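Local coordinates for protein probable ubiquitin-conjugating enzyme E2 7 (Caenorhabditis elegans, PDB 1PZV) that probably catalyses the covalent attachment of ubiquitin to other proteins, accepting it from the E1 enzyme as a thioester, at residues 10-15 / 34-39; 140-143 / 149-152; 61-66 / 113-118; 45-50 / 152-157. All blocks are in the same frame, centred on the assembly; numbering follows the deposited sequence.

Contact 1. Residues 10-15 / 34-39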
loop_
_atom_site.group_PDB
_atom_site.type_symbol
_atom_site.label_atom_id
_atom_site.label_comp_id
_atom_site.label_asym_id
_atom_site.label_seq_id
_atom_site.Cartn_x
_atom_site.Cartn_y
_atom_site.Cartn_z
ATOM N N LYS A 10 1.162 -13.520 -14.699
ATOM C CA LYS A 10 -0.254 -13.475 -15.033
ATOM C C LYS A 10 -0.927 -12.337 -14.275
ATOM O O LYS A 10 -1.633 -11.532 -14.875
ATOM C CB LYS A 10 -0.922 -14.821 -14.692
ATOM C CG LYS A 10 -2.442 -14.842 -14.791
ATOM C CD LYS A 10 -2.915 -14.578 -16.199
ATOM C CE LYS A 10 -4.390 -14.191 -16.209
ATOM N NZ LYS A 10 -4.872 -13.789 -17.569
ATOM N N GLN A 11 -0.703 -12.268 -12.962
ATOM C CA GLN A 11 -1.310 -11.225 -12.142
ATOM C C GLN A 11 -0.870 -9.813 -12.548
ATOM O O GLN A 11 -1.709 -8.898 -12.653
ATOM C CB GLN A 11 -1.019 -11.473 -10.654
ATOM C CG GLN A 11 -1.679 -12.743 -10.123
ATOM C CD GLN A 11 -1.587 -12.889 -8.617
ATOM O OE1 GLN A 11 -2.095 -13.844 -8.041
ATOM N NE2 GLN A 11 -0.940 -11.938 -7.973
ATOM N N LEU A 12 0.431 -9.636 -12.782
ATOM C CA LEU A 12 0.961 -8.342 -13.197
ATOM C C LEU A 12 0.301 -7.899 -14.498
ATOM O O LEU A 12 -0.064 -6.729 -14.660
ATOM C CB LEU A 12 2.473 -8.422 -13.407
ATOM C CG LEU A 12 3.136 -7.175 -14.019
ATOM C CD1 LEU A 12 2.852 -5.970 -13.153
ATOM C CD2 LEU A 12 4.642 -7.388 -14.167
ATOM N N ALA A 13 0.153 -8.848 -15.419
ATOM C CA ALA A 13 -0.453 -8.591 -16.718
ATOM C C ALA A 13 -1.905 -8.154 -16.614
ATOM O O ALA A 13 -2.312 -7.221 -17.294
ATOM C CB ALA A 13 -0.337 -9.832 -17.604
ATOM N N ASP A 14 -2.694 -8.816 -15.776
ATOM C CA ASP A 14 -4.089 -8.420 -15.647
ATOM C C ASP A 14 -4.096 -7.012 -15.091
ATOM O O ASP A 14 -4.800 -6.126 -15.579
ATOM C CB ASP A 14 -4.854 -9.346 -14.698
ATOM C CG ASP A 14 -4.870 -10.791 -15.169
ATOM O OD1 ASP A 14 -4.992 -11.040 -16.398
ATOM O OD2 ASP A 14 -4.776 -11.684 -14.294
ATOM N N MET A 15 -3.279 -6.827 -14.065
ATOM C CA MET A 15 -3.119 -5.562 -13.372
ATOM C C MET A 15 -2.915 -4.412 -14.366
ATOM O O MET A 15 -3.535 -3.342 -14.250
ATOM C CB MET A 15 -1.899 -5.681 -12.448
ATOM C CG MET A 15 -1.950 -4.869 -11.169
ATOM S SD MET A 15 -3.376 -5.288 -10.136
ATOM C CE MET A 15 -4.268 -3.689 -10.214
ATOM N N TYR A 34 9.828 -10.277 -9.262
ATOM C CA TYR A 34 9.613 -10.272 -7.816
ATOM C C TYR A 34 9.683 -8.905 -7.123
ATOM O O TYR A 34 9.508 -8.824 -5.901
ATOM C CB TYR A 34 10.583 -11.251 -7.149
ATOM C CG TYR A 34 10.279 -12.705 -7.469
ATOM C CD1 TYR A 34 9.349 -13.434 -6.711
ATOM C CD2 TYR A 34 10.874 -13.340 -8.563
ATOM C CE1 TYR A 34 9.016 -14.764 -7.040
ATOM C CE2 TYR A 34 10.546 -14.663 -8.903
ATOM C CZ TYR A 34 9.617 -15.367 -8.140
ATOM O OH TYR A 34 9.278 -16.660 -8.493
ATOM N N LYS A 35 9.942 -7.842 -7.888
ATOM C CA LYS A 35 10.001 -6.475 -7.344
ATOM C C LYS A 35 9.121 -5.552 -8.175
ATOM O O LYS A 35 9.470 -5.207 -9.308
ATOM C CB LYS A 35 11.423 -5.923 -7.373
ATOM C CG LYS A 35 12.391 -6.589 -6.420
ATOM C CD LYS A 35 13.762 -5.889 -6.442
ATOM C CE LYS A 35 13.689 -4.485 -5.840
ATOM N NZ LYS A 35 13.267 -4.522 -4.413
ATOM N N TRP A 36 7.988 -5.143 -7.612
ATOM C CA TRP A 36 7.057 -4.269 -8.323
ATOM C C TRP A 36 7.092 -2.827 -7.851
ATOM O O TRP A 36 7.236 -2.555 -6.656
ATOM C CB TRP A 36 5.623 -4.765 -8.147
ATOM C CG TRP A 36 5.336 -6.097 -8.743
ATOM C CD1 TRP A 36 6.224 -7.107 -8.962
ATOM C CD2 TRP A 36 4.054 -6.593 -9.147
ATOM N NE1 TRP A 36 5.579 -8.199 -9.487
ATOM C CE2 TRP A 36 4.247 -7.906 -9.621
ATOM C CE3 TRP A 36 2.767 -6.042 -9.183
ATOM C CZ2 TRP A 36 3.193 -8.694 -10.091
ATOM C CZ3 TRP A 36 1.721 -6.820 -9.655
ATOM C CH2 TRP A 36 1.942 -8.126 -10.115
ATOM N N GLU A 37 6.954 -1.906 -8.797
ATOM C CA GLU A 37 6.890 -0.487 -8.471
ATOM C C GLU A 37 5.436 -0.109 -8.731
ATOM O O GLU A 37 4.977 -0.182 -9.869
ATOM C CB GLU A 37 7.820 0.342 -9.370
ATOM C CG GLU A 37 7.721 0.033 -10.867
ATOM C CD GLU A 37 8.525 1.008 -11.747
ATOM O OE1 GLU A 37 9.617 1.467 -11.312
ATOM O OE2 GLU A 37 8.064 1.297 -12.884
ATOM N N VAL A 38 4.702 0.269 -7.692
ATOM C CA VAL A 38 3.301 0.628 -7.896
ATOM C C VAL A 38 2.926 2.064 -7.531
ATOM O O VAL A 38 3.238 2.544 -6.447
ATOM C CB VAL A 38 2.351 -0.343 -7.127
ATOM C CG1 VAL A 38 2.860 -1.779 -7.262
ATOM C CG2 VAL A 38 2.228 0.068 -5.663
ATOM N N LEU A 39 2.258 2.745 -8.455
ATOM C CA LEU A 39 1.809 4.110 -8.224
ATOM C C LEU A 39 0.478 4.031 -7.501
ATOM O O LEU A 39 -0.472 3.424 -7.995
ATOM C CB LEU A 39 1.598 4.857 -9.546
ATOM C CG LEU A 39 1.036 6.280 -9.406
ATOM C CD1 LEU A 39 2.092 7.164 -8.730
ATOM C CD2 LEU A 39 0.645 6.850 -10.769
#
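Leu-12 lies over one face of the Trp-36 indole. Its methyl CD1 sits 3.8 Å from the centroid of the six-membered ring and 12° off the ring normal. This is a CH-pi contact, displaced toward the rim. At the ring edge, near its plane, is the backbone C of Gln-11, 4.1 Å from Trp-36 CH2. Met-15 comes in obliquely, with its CG 4.4 Å from Trp-36 CZ3. CG of Leu-12 points opposite its backbone N (chi1 172°), which carries CD1 across the ring while CB stays beside CH2 and CZ2. The leucine and the indole run alongside each other, pointing opposite ways. The indole N-H is used elsewhere: Trp-36 NE1 donates to Ile-33 O, which helps fix the rotation of the ring. An alanine at Trp-36 would take away the indole and is likely to leave a gap beside Leu-12 and Ile-33 O without this donor. The contact joins the N-terminal helix of the E2 fold to its antiparallel sheet. The segments of helix 5-17 and strand 35-41 run 15° from parallel. Leu-27 of strand 23-27, Leu-57 of strand 52-58 and Val-115 of helix 115-127 also touch the indole.

Contact 2. Residues 140-143 / 149-152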
loop_
_atom_site.group_PDB
_atom_site.type_symbol
_atom_site.label_atom_id
_atom_site.label_comp_id
_atom_site.label_asym_id
_atom_site.label_seq_id
_atom_site.Cartn_x
_atom_site.Cartn_y
_atom_site.Cartn_z
ATOM N N ALA A 140 -1.180 7.701 14.671
ATOM C CA ALA A 140 -2.378 7.175 15.310
ATOM C C ALA A 140 -2.888 8.174 16.348
ATOM O O ALA A 140 -4.075 8.504 16.387
ATOM C CB ALA A 140 -2.070 5.839 15.972
ATOM N N LYS A 141 -1.971 8.657 17.181
ATOM C CA LYS A 141 -2.305 9.618 18.221
ATOM C C LYS A 141 -2.810 10.916 17.603
ATOM O O LYS A 141 -3.820 11.483 18.035
ATOM C CB LYS A 141 -1.070 9.906 19.088
ATOM C CG LYS A 141 -1.343 10.843 20.257
ATOM C CD LYS A 141 -0.226 10.817 21.293
ATOM C CE LYS A 141 -0.623 11.614 22.540
ATOM N NZ LYS A 141 0.418 11.578 23.606
ATOM N N MET A 142 -2.113 11.374 16.574
ATOM C CA MET A 142 -2.487 12.613 15.931
ATOM C C MET A 142 -3.893 12.658 15.357
ATOM O O MET A 142 -4.678 13.525 15.721
ATOM C CB MET A 142 -1.488 12.966 14.841
ATOM C CG MET A 142 -1.610 14.406 14.415
ATOM S SD MET A 142 -0.258 14.904 13.375
ATOM C CE MET A 142 1.136 14.674 14.502
ATOM N N GLN A 143 -4.226 11.736 14.465
ATOM C CA GLN A 143 -5.551 11.764 13.865
ATOM C C GLN A 143 -6.692 11.688 14.876
ATOM O O GLN A 143 -7.765 12.253 14.656
ATOM C CB GLN A 143 -5.698 10.627 12.866
ATOM C CG GLN A 143 -6.897 10.799 11.965
ATOM C CD GLN A 143 -7.218 9.544 11.211
ATOM O OE1 GLN A 143 -6.316 8.850 10.732
ATOM N NE2 GLN A 143 -8.510 9.237 11.089
ATOM N N GLU A 149 -3.728 19.406 13.002
ATOM C CA GLU A 149 -2.417 19.337 12.382
ATOM C C GLU A 149 -2.233 18.119 11.487
ATOM O O GLU A 149 -1.418 18.146 10.559
ATOM C CB GLU A 149 -1.332 19.344 13.452
ATOM C CG GLU A 149 0.009 19.798 12.930
ATOM C CD GLU A 149 1.156 19.171 13.687
ATOM O OE1 GLU A 149 1.134 19.227 14.936
ATOM O OE2 GLU A 149 2.078 18.626 13.032
ATOM N N PHE A 150 -2.987 17.057 11.771
ATOM C CA PHE A 150 -2.900 15.822 10.995
ATOM C C PHE A 150 -3.265 16.031 9.523
ATOM O O PHE A 150 -2.488 15.681 8.631
ATOM C CB PHE A 150 -3.809 14.744 11.592
ATOM C CG PHE A 150 -3.706 13.412 10.894
ATOM C CD1 PHE A 150 -2.619 12.573 11.119
ATOM C CD2 PHE A 150 -4.688 13.003 9.995
ATOM C CE1 PHE A 150 -2.513 11.344 10.455
ATOM C CE2 PHE A 150 -4.586 11.778 9.328
ATOM C CZ PHE A 150 -3.499 10.950 9.562
ATOM N N LYS A 151 -4.448 16.583 9.265
ATOM C CA LYS A 151 -4.862 16.830 7.889
ATOM C C LYS A 151 -3.837 17.726 7.225
ATOM O O LYS A 151 -3.564 17.602 6.032
ATOM C CB LYS A 151 -6.233 17.516 7.840
ATOM C CG LYS A 151 -7.403 16.590 8.149
ATOM C CD LYS A 151 -8.751 17.214 7.780
ATOM C CE LYS A 151 -9.126 18.368 8.699
ATOM N NZ LYS A 151 -10.504 18.878 8.418
ATOM N N LYS A 152 -3.268 18.625 8.021
ATOM C CA LYS A 152 -2.278 19.575 7.540
ATOM C C LYS A 152 -0.993 18.873 7.105
ATOM O O LYS A 152 -0.301 19.339 6.203
ATOM C CB LYS A 152 -1.983 20.603 8.639
ATOM C CG LYS A 152 -1.176 21.810 8.188
ATOM C CD LYS A 152 -0.736 22.646 9.386
ATOM C CE LYS A 152 0.402 23.596 9.022
ATOM N NZ LYS A 152 0.957 24.287 10.220
#
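Met-142, Gln-143 and Phe-150 all carry CG anti to the backbone N. In Phe-150 (chi1 -176°) this sends the ring out from its helix to lie across Gln-143. In Gln-143 (chi1 -166°) it lays CB and CG over one face of that ring. CB stands 3.7 Å from the Phe-150 centroid and only 5° off the ring normal, a CH-pi contact over the ring centre. CG is shifted toward the rim, 3.6 Å from Phe-150 CE2. The Gln-143 amide follows beyond it, with OE1 3.7 Å from Phe-150 CZ. Met-142 comes to the ring from its edge. Its CG meets Phe-150 CB at 3.6 Å. Its SD stands 5.3 Å from the ring centroid, close to the ring plane, in a Met-aromatic contact. The helices 137-144 and 147-161 follow each other across a tight turn. They are consecutive helices of the C-terminal part of the E2 fold, turned sharply against each other, and the ring lies in the angle between them. Asn-146 OD1 in the turn accepts from Glu-149 N. The ring of Phe-150 also meets Trp-77, with their planes at an angle. An alanine in place of Phe-150 would probably open a gap between the helices and leave the aliphatic part of Gln-143 without its ring. Outside the ring, Met-142 SD packs on the Glu-149 backbone, 4.2 Å from its C.

Contact 3. Residues 61-66 / 113-118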
loop_
_atom_site.group_PDB
_atom_site.type_symbol
_atom_site.label_atom_id
_atom_site.label_comp_id
_atom_site.label_asym_id
_atom_site.label_seq_id
_atom_site.Cartn_x
_atom_site.Cartn_y
_atom_site.Cartn_z
ATOM N N ARG A 61 9.793 -16.059 -2.971
ATOM C CA ARG A 61 9.936 -17.045 -4.034
ATOM C C ARG A 61 8.719 -17.976 -4.103
ATOM O O ARG A 61 8.428 -18.555 -5.151
ATOM C CB ARG A 61 11.222 -17.857 -3.815
ATOM C CG ARG A 61 12.492 -17.009 -3.648
ATOM C CD ARG A 61 12.696 -16.028 -4.808
ATOM N NE ARG A 61 13.967 -15.311 -4.704
ATOM C CZ ARG A 61 14.311 -14.259 -5.446
ATOM N NH1 ARG A 61 13.475 -13.784 -6.359
ATOM N NH2 ARG A 61 15.497 -13.686 -5.279
ATOM N N ASP A 62 8.009 -18.086 -2.982
ATOM C CA ASP A 62 6.818 -18.930 -2.838
ATOM C C ASP A 62 5.558 -18.081 -2.640
ATOM O O ASP A 62 4.720 -18.387 -1.793
ATOM C CB ASP A 62 7.004 -19.832 -1.624
ATOM C CG ASP A 62 7.494 -19.061 -0.407
ATOM O OD1 ASP A 62 8.600 -18.475 -0.483
ATOM O OD2 ASP A 62 6.779 -19.029 0.617
ATOM N N TYR A 63 5.437 -17.030 -3.440
ATOM C CA TYR A 63 4.326 -16.087 -3.369
ATOM C C TYR A 63 2.951 -16.555 -2.871
ATOM O O TYR A 63 2.504 -16.147 -1.793
ATOM C CB TYR A 63 4.141 -15.408 -4.724
ATOM C CG TYR A 63 2.881 -14.573 -4.829
ATOM C CD1 TYR A 63 2.197 -14.478 -6.039
ATOM C CD2 TYR A 63 2.374 -13.876 -3.730
ATOM C CE1 TYR A 63 1.046 -13.718 -6.158
ATOM C CE2 TYR A 63 1.216 -13.113 -3.842
ATOM C CZ TYR A 63 0.559 -13.042 -5.064
ATOM O OH TYR A 63 -0.587 -12.297 -5.208
ATOM N N PRO A 64 2.259 -17.403 -3.648
ATOM C CA PRO A 64 0.938 -17.857 -3.210
ATOM C C PRO A 64 0.787 -18.009 -1.694
ATOM O O PRO A 64 -0.085 -17.388 -1.091
ATOM C CB PRO A 64 0.772 -19.177 -3.947
ATOM C CG PRO A 64 1.515 -18.943 -5.203
ATOM C CD PRO A 64 2.773 -18.265 -4.724
ATOM N N GLN A 65 1.641 -18.821 -1.076
ATOM C CA GLN A 65 1.550 -19.043 0.367
ATOM C C GLN A 65 2.601 -18.314 1.158
ATOM O O GLN A 65 3.362 -18.923 1.898
ATOM C CB GLN A 65 1.630 -20.535 0.706
ATOM C CG GLN A 65 2.755 -21.283 0.019
ATOM C CD GLN A 65 2.231 -22.201 -1.070
ATOM O OE1 GLN A 65 3.009 -22.811 -1.821
ATOM N NE2 GLN A 65 0.900 -22.315 -1.158
ATOM N N LYS A 66 2.630 -17.000 1.000
ATOM C CA LYS A 66 3.580 -16.154 1.706
ATOM C C LYS A 66 3.365 -14.751 1.164
ATOM O O LYS A 66 3.645 -14.471 0.001
ATOM C CB LYS A 66 5.015 -16.635 1.456
ATOM C CG LYS A 66 6.101 -15.753 2.061
ATOM C CD LYS A 66 5.979 -15.600 3.572
ATOM C CE LYS A 66 7.021 -14.600 4.089
ATOM N NZ LYS A 66 6.953 -14.396 5.561
ATOM N N HIS A 113 -5.344 -15.432 -2.139
ATOM C CA HIS A 113 -5.327 -13.978 -2.329
ATOM C C HIS A 113 -4.433 -13.549 -3.498
ATOM O O HIS A 113 -3.490 -14.253 -3.873
ATOM C CB HIS A 113 -4.878 -13.250 -1.048
ATOM C CG HIS A 113 -5.911 -13.229 0.039
ATOM N ND1 HIS A 113 -7.265 -13.210 -0.219
ATOM C CD2 HIS A 113 -5.786 -13.172 1.388
ATOM C CE1 HIS A 113 -7.929 -13.143 0.922
ATOM N NE2 HIS A 113 -7.055 -13.119 1.913
ATOM N N THR A 114 -4.738 -12.385 -4.067
ATOM C CA THR A 114 -3.974 -11.854 -5.192
ATOM C C THR A 114 -3.502 -10.419 -4.940
ATOM O O THR A 114 -3.893 -9.773 -3.951
ATOM C CB THR A 114 -4.810 -11.854 -6.487
ATOM O OG1 THR A 114 -5.869 -10.897 -6.371
ATOM C CG2 THR A 114 -5.399 -13.226 -6.739
ATOM N N VAL A 115 -2.650 -9.937 -5.843
ATOM C CA VAL A 115 -2.125 -8.587 -5.745
ATOM C C VAL A 115 -3.340 -7.680 -5.669
ATOM O O VAL A 115 -3.351 -6.678 -4.946
ATOM C CB VAL A 115 -1.275 -8.236 -6.986
ATOM C CG1 VAL A 115 -0.789 -6.804 -6.902
ATOM C CG2 VAL A 115 -0.091 -9.188 -7.087
ATOM N N GLU A 116 -4.367 -8.066 -6.419
ATOM C CA GLU A 116 -5.609 -7.327 -6.456
ATOM C C GLU A 116 -6.184 -7.198 -5.052
ATOM O O GLU A 116 -6.599 -6.118 -4.647
ATOM C CB GLU A 116 -6.616 -8.032 -7.363
ATOM C CG GLU A 116 -7.993 -7.364 -7.388
ATOM C CD GLU A 116 -9.008 -8.112 -8.238
ATOM O OE1 GLU A 116 -10.168 -7.642 -8.307
ATOM O OE2 GLU A 116 -8.653 -9.162 -8.833
ATOM N N THR A 117 -6.208 -8.305 -4.317
ATOM C CA THR A 117 -6.723 -8.319 -2.952
ATOM C C THR A 117 -5.940 -7.323 -2.085
ATOM O O THR A 117 -6.518 -6.513 -1.355
ATOM C CB THR A 117 -6.602 -9.740 -2.322
ATOM O OG1 THR A 117 -7.260 -10.702 -3.159
ATOM C CG2 THR A 117 -7.254 -9.769 -0.934
ATOM N N ILE A 118 -4.620 -7.396 -2.171
ATOM C CA ILE A 118 -3.750 -6.501 -1.432
ATOM C C ILE A 118 -4.089 -5.065 -1.796
ATOM O O ILE A 118 -4.407 -4.256 -0.917
ATOM C CB ILE A 118 -2.260 -6.749 -1.782
ATOM C CG1 ILE A 118 -1.838 -8.121 -1.272
ATOM C CG2 ILE A 118 -1.374 -5.674 -1.166
ATOM C CD1 ILE A 118 -0.488 -8.559 -1.764
#
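Tyr-63 reaches the start of helix 115-127 with the hydroxyl end of its ring, and most of the contact is packing around that end. Its OH stands 3.4 Å from Thr-114 CA and 3.7 Å from Val-115 CG2. The ring lies obliquely to Val-115 CG2, with CZ 4.4 Å away. CG of Tyr-63 is opposite the backbone N (chi1 171°), and this extends the ring from its loop toward the helix. Val-115 places CG2 beside its own backbone N, on the side where the hydroxyl arrives.

The two segments share no hydrogen bond or salt bridge. Tyr-63 OH is near Val-115 N, but the angle is too poor for a hydrogen bond. The polar partner of the hydroxyl is probably the side-chain amide of Gln-11, from helix 5-17.

The hydrogen bonds lie within the 113-118 segment and shape the helix start. Thr-114 is the N-cap residue, and with Thr-117 it forms a capping box. Thr-114 N donates to Thr-117 OG1 at 3.2 Å in a nearly straight bond (174°). Thr-117 N returns a weak bond to Thr-114 OG1 at 3.3 Å. The Thr-117 methyl CG2 also lies over a face of the His-113 ring, 3.5 Å above its plane.

The loop that joins strands 52-58 and 69-72 is thus brought against the N-terminal end of helix 115-127. Leu-8 of helix 5-17 touches Tyr-63, Phe-59 meets its ring edge-to-face, and Trp-109 NE1 hydrogen-bonds to Pro-64 O.

Contact 4. Residues 45-50 / 152-157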
loop_
_atom_site.group_PDB
_atom_site.type_symbol
_atom_site.label_atom_id
_atom_site.label_comp_id
_atom_site.label_asym_id
_atom_site.label_seq_id
_atom_site.Cartn_x
_atom_site.Cartn_y
_atom_site.Cartn_z
ATOM N N ASP A 45 -12.229 11.414 -1.618
ATOM C CA ASP A 45 -13.006 11.499 -0.386
ATOM C C ASP A 45 -12.230 10.935 0.790
ATOM O O ASP A 45 -12.805 10.364 1.722
ATOM C CB ASP A 45 -14.353 10.779 -0.536
ATOM C CG ASP A 45 -15.336 11.545 -1.422
ATOM O OD1 ASP A 45 -16.494 11.090 -1.543
ATOM O OD2 ASP A 45 -14.963 12.596 -1.997
ATOM N N THR A 46 -10.912 11.094 0.719
ATOM C CA THR A 46 -10.002 10.658 1.771
ATOM C C THR A 46 -8.961 11.770 1.807
ATOM O O THR A 46 -8.827 12.515 0.837
ATOM C CB THR A 46 -9.294 9.299 1.445
ATOM O OG1 THR A 46 -8.223 9.521 0.524
ATOM C CG2 THR A 46 -10.268 8.304 0.832
ATOM N N LEU A 47 -8.238 11.895 2.914
ATOM C CA LEU A 47 -7.225 12.937 3.031
ATOM C C LEU A 47 -6.158 12.773 1.963
ATOM O O LEU A 47 -5.434 13.717 1.611
ATOM C CB LEU A 47 -6.589 12.905 4.414
ATOM C CG LEU A 47 -7.579 13.229 5.526
ATOM C CD1 LEU A 47 -6.858 13.167 6.862
ATOM C CD2 LEU A 47 -8.190 14.609 5.287
ATOM N N TYR A 48 -6.058 11.558 1.451
ATOM C CA TYR A 48 -5.102 11.276 0.406
ATOM C C TYR A 48 -5.972 11.311 -0.843
ATOM O O TYR A 48 -6.671 10.343 -1.140
ATOM C CB TYR A 48 -4.495 9.893 0.644
ATOM C CG TYR A 48 -4.133 9.653 2.098
ATOM C CD1 TYR A 48 -5.120 9.397 3.056
ATOM C CD2 TYR A 48 -2.804 9.698 2.523
ATOM C CE1 TYR A 48 -4.788 9.192 4.393
ATOM C CE2 TYR A 48 -2.462 9.495 3.860
ATOM C CZ TYR A 48 -3.457 9.243 4.789
ATOM O OH TYR A 48 -3.116 9.059 6.116
ATOM N N GLU A 49 -5.971 12.439 -1.546
ATOM C CA GLU A 49 -6.790 12.571 -2.742
ATOM C C GLU A 49 -5.987 12.773 -4.010
ATOM O O GLU A 49 -6.152 12.022 -4.987
ATOM C CB GLU A 49 -7.769 13.723 -2.599
ATOM C CG GLU A 49 -9.164 13.309 -2.199
ATOM C CD GLU A 49 -10.227 14.037 -3.013
ATOM O OE1 GLU A 49 -11.321 14.301 -2.469
ATOM O OE2 GLU A 49 -9.971 14.337 -4.201
ATOM N N GLY A 50 -5.128 13.787 -4.010
ATOM C CA GLY A 50 -4.323 14.045 -5.191
ATOM C C GLY A 50 -2.934 13.467 -5.041
ATOM O O GLY A 50 -2.000 13.876 -5.722
ATOM N N LYS A 152 -3.268 18.625 8.021
ATOM C CA LYS A 152 -2.278 19.575 7.540
ATOM C C LYS A 152 -0.993 18.873 7.105
ATOM O O LYS A 152 -0.301 19.339 6.203
ATOM C CB LYS A 152 -1.983 20.603 8.639
ATOM C CG LYS A 152 -1.176 21.810 8.188
ATOM C CD LYS A 152 -0.736 22.646 9.386
ATOM C CE LYS A 152 0.402 23.596 9.022
ATOM N NZ LYS A 152 0.957 24.287 10.220
ATOM N N LYS A 153 -0.677 17.751 7.745
ATOM C CA LYS A 153 0.524 16.997 7.402
ATOM C C LYS A 153 0.285 16.044 6.233
ATOM O O LYS A 153 1.202 15.766 5.456
ATOM C CB LYS A 153 1.031 16.231 8.624
ATOM C CG LYS A 153 1.516 17.159 9.717
ATOM C CD LYS A 153 2.711 17.973 9.225
ATOM C CE LYS A 153 2.943 19.231 10.057
ATOM N NZ LYS A 153 1.836 20.221 9.874
ATOM N N VAL A 154 -0.945 15.540 6.113
ATOM C CA VAL A 154 -1.282 14.654 5.008
ATOM C C VAL A 154 -1.164 15.521 3.754
ATOM O O VAL A 154 -0.648 15.083 2.730
ATOM C CB VAL A 154 -2.741 14.102 5.111
ATOM C CG1 VAL A 154 -3.041 13.182 3.934
ATOM C CG2 VAL A 154 -2.925 13.345 6.401
ATOM N N ALA A 155 -1.624 16.765 3.856
ATOM C CA ALA A 155 -1.571 17.699 2.738
ATOM C C ALA A 155 -0.126 17.959 2.329
ATOM O O ALA A 155 0.178 18.149 1.148
ATOM C CB ALA A 155 -2.252 19.002 3.117
ATOM N N GLN A 156 0.764 17.969 3.310
ATOM C CA GLN A 156 2.172 18.187 3.026
ATOM C C GLN A 156 2.710 17.021 2.201
ATOM O O GLN A 156 3.549 17.212 1.320
ATOM C CB GLN A 156 2.962 18.321 4.329
ATOM C CG GLN A 156 2.588 19.552 5.148
ATOM C CD GLN A 156 3.314 19.608 6.485
ATOM O OE1 GLN A 156 3.083 20.513 7.298
ATOM N NE2 GLN A 156 4.200 18.639 6.718
ATOM N N CYS A 157 2.218 15.816 2.490
ATOM C CA CYS A 157 2.637 14.615 1.768
ATOM C C CYS A 157 2.017 14.572 0.363
ATOM O O CYS A 157 2.643 14.090 -0.587
ATOM C CB CYS A 157 2.252 13.355 2.562
ATOM S SG CYS A 157 3.228 13.055 4.083
#
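Leu-47 and Tyr-48 receive the side chain of Val-154 from helix 147-161. The 45-50 loop is braced by its own bonds. Asp-45 N donates to Glu-49 OE1 at 3.1 Å, meeting the oxygen from above the carboxylate plane. Thr-46 OG1 accepts a weak bond from Tyr-48 N and is also hydrogen-bonded to Pro-43 O. Leu-47 is the first residue to touch the helix. Its CB lies 3.6 Å from Val-154 CG1, and its CD1 is 4.0 Å from Val-154 CG2. The leucine side chain lies nearly perpendicular to that of Val-154. Tyr-48 then turns one ring face to the same methyl, CG1. Val-154 CG1 stands 3.8 Å from the Tyr-48 centroid and 17° off the ring normal, a CH-pi contact toward the rim. CG1 of Val-154 is set anti to the backbone N (chi1 -180°), which places it between the leucine and the ring. Tyr-48 OH is held by Trp-77 O and by ND1 of His-78, the histidine of the His-Pro-Asn motif of E2 enzymes. The contact therefore joins the loop between strands 35-41 and 52-58 to the C-terminal helix 147-161, with Phe-150 of that helix packing on both Leu-47 and Tyr-48.

The contacts form two groups on opposite sides of the chain's centre. Contacts 1 and 3 touch, their centres 11 Å apart, and tie helix 5-17, the sheet and the start of helix 115-127 together. Gln-11 of contact 1 lies against Tyr-63 of contact 3, probably with a hydrogen bond. Contacts 2 and 4 share helix 147-161 and also lie 11 Å apart between centres. Contacts 1 and 4 are buried, while 2 and 3 are partly buried. Contacts 1, 2 and 4 each set an aliphatic group over an aromatic face. Contact 3 instead brings a tyrosine hydroxyl to a capped helix start, with its hydrogen bonds inside one segment.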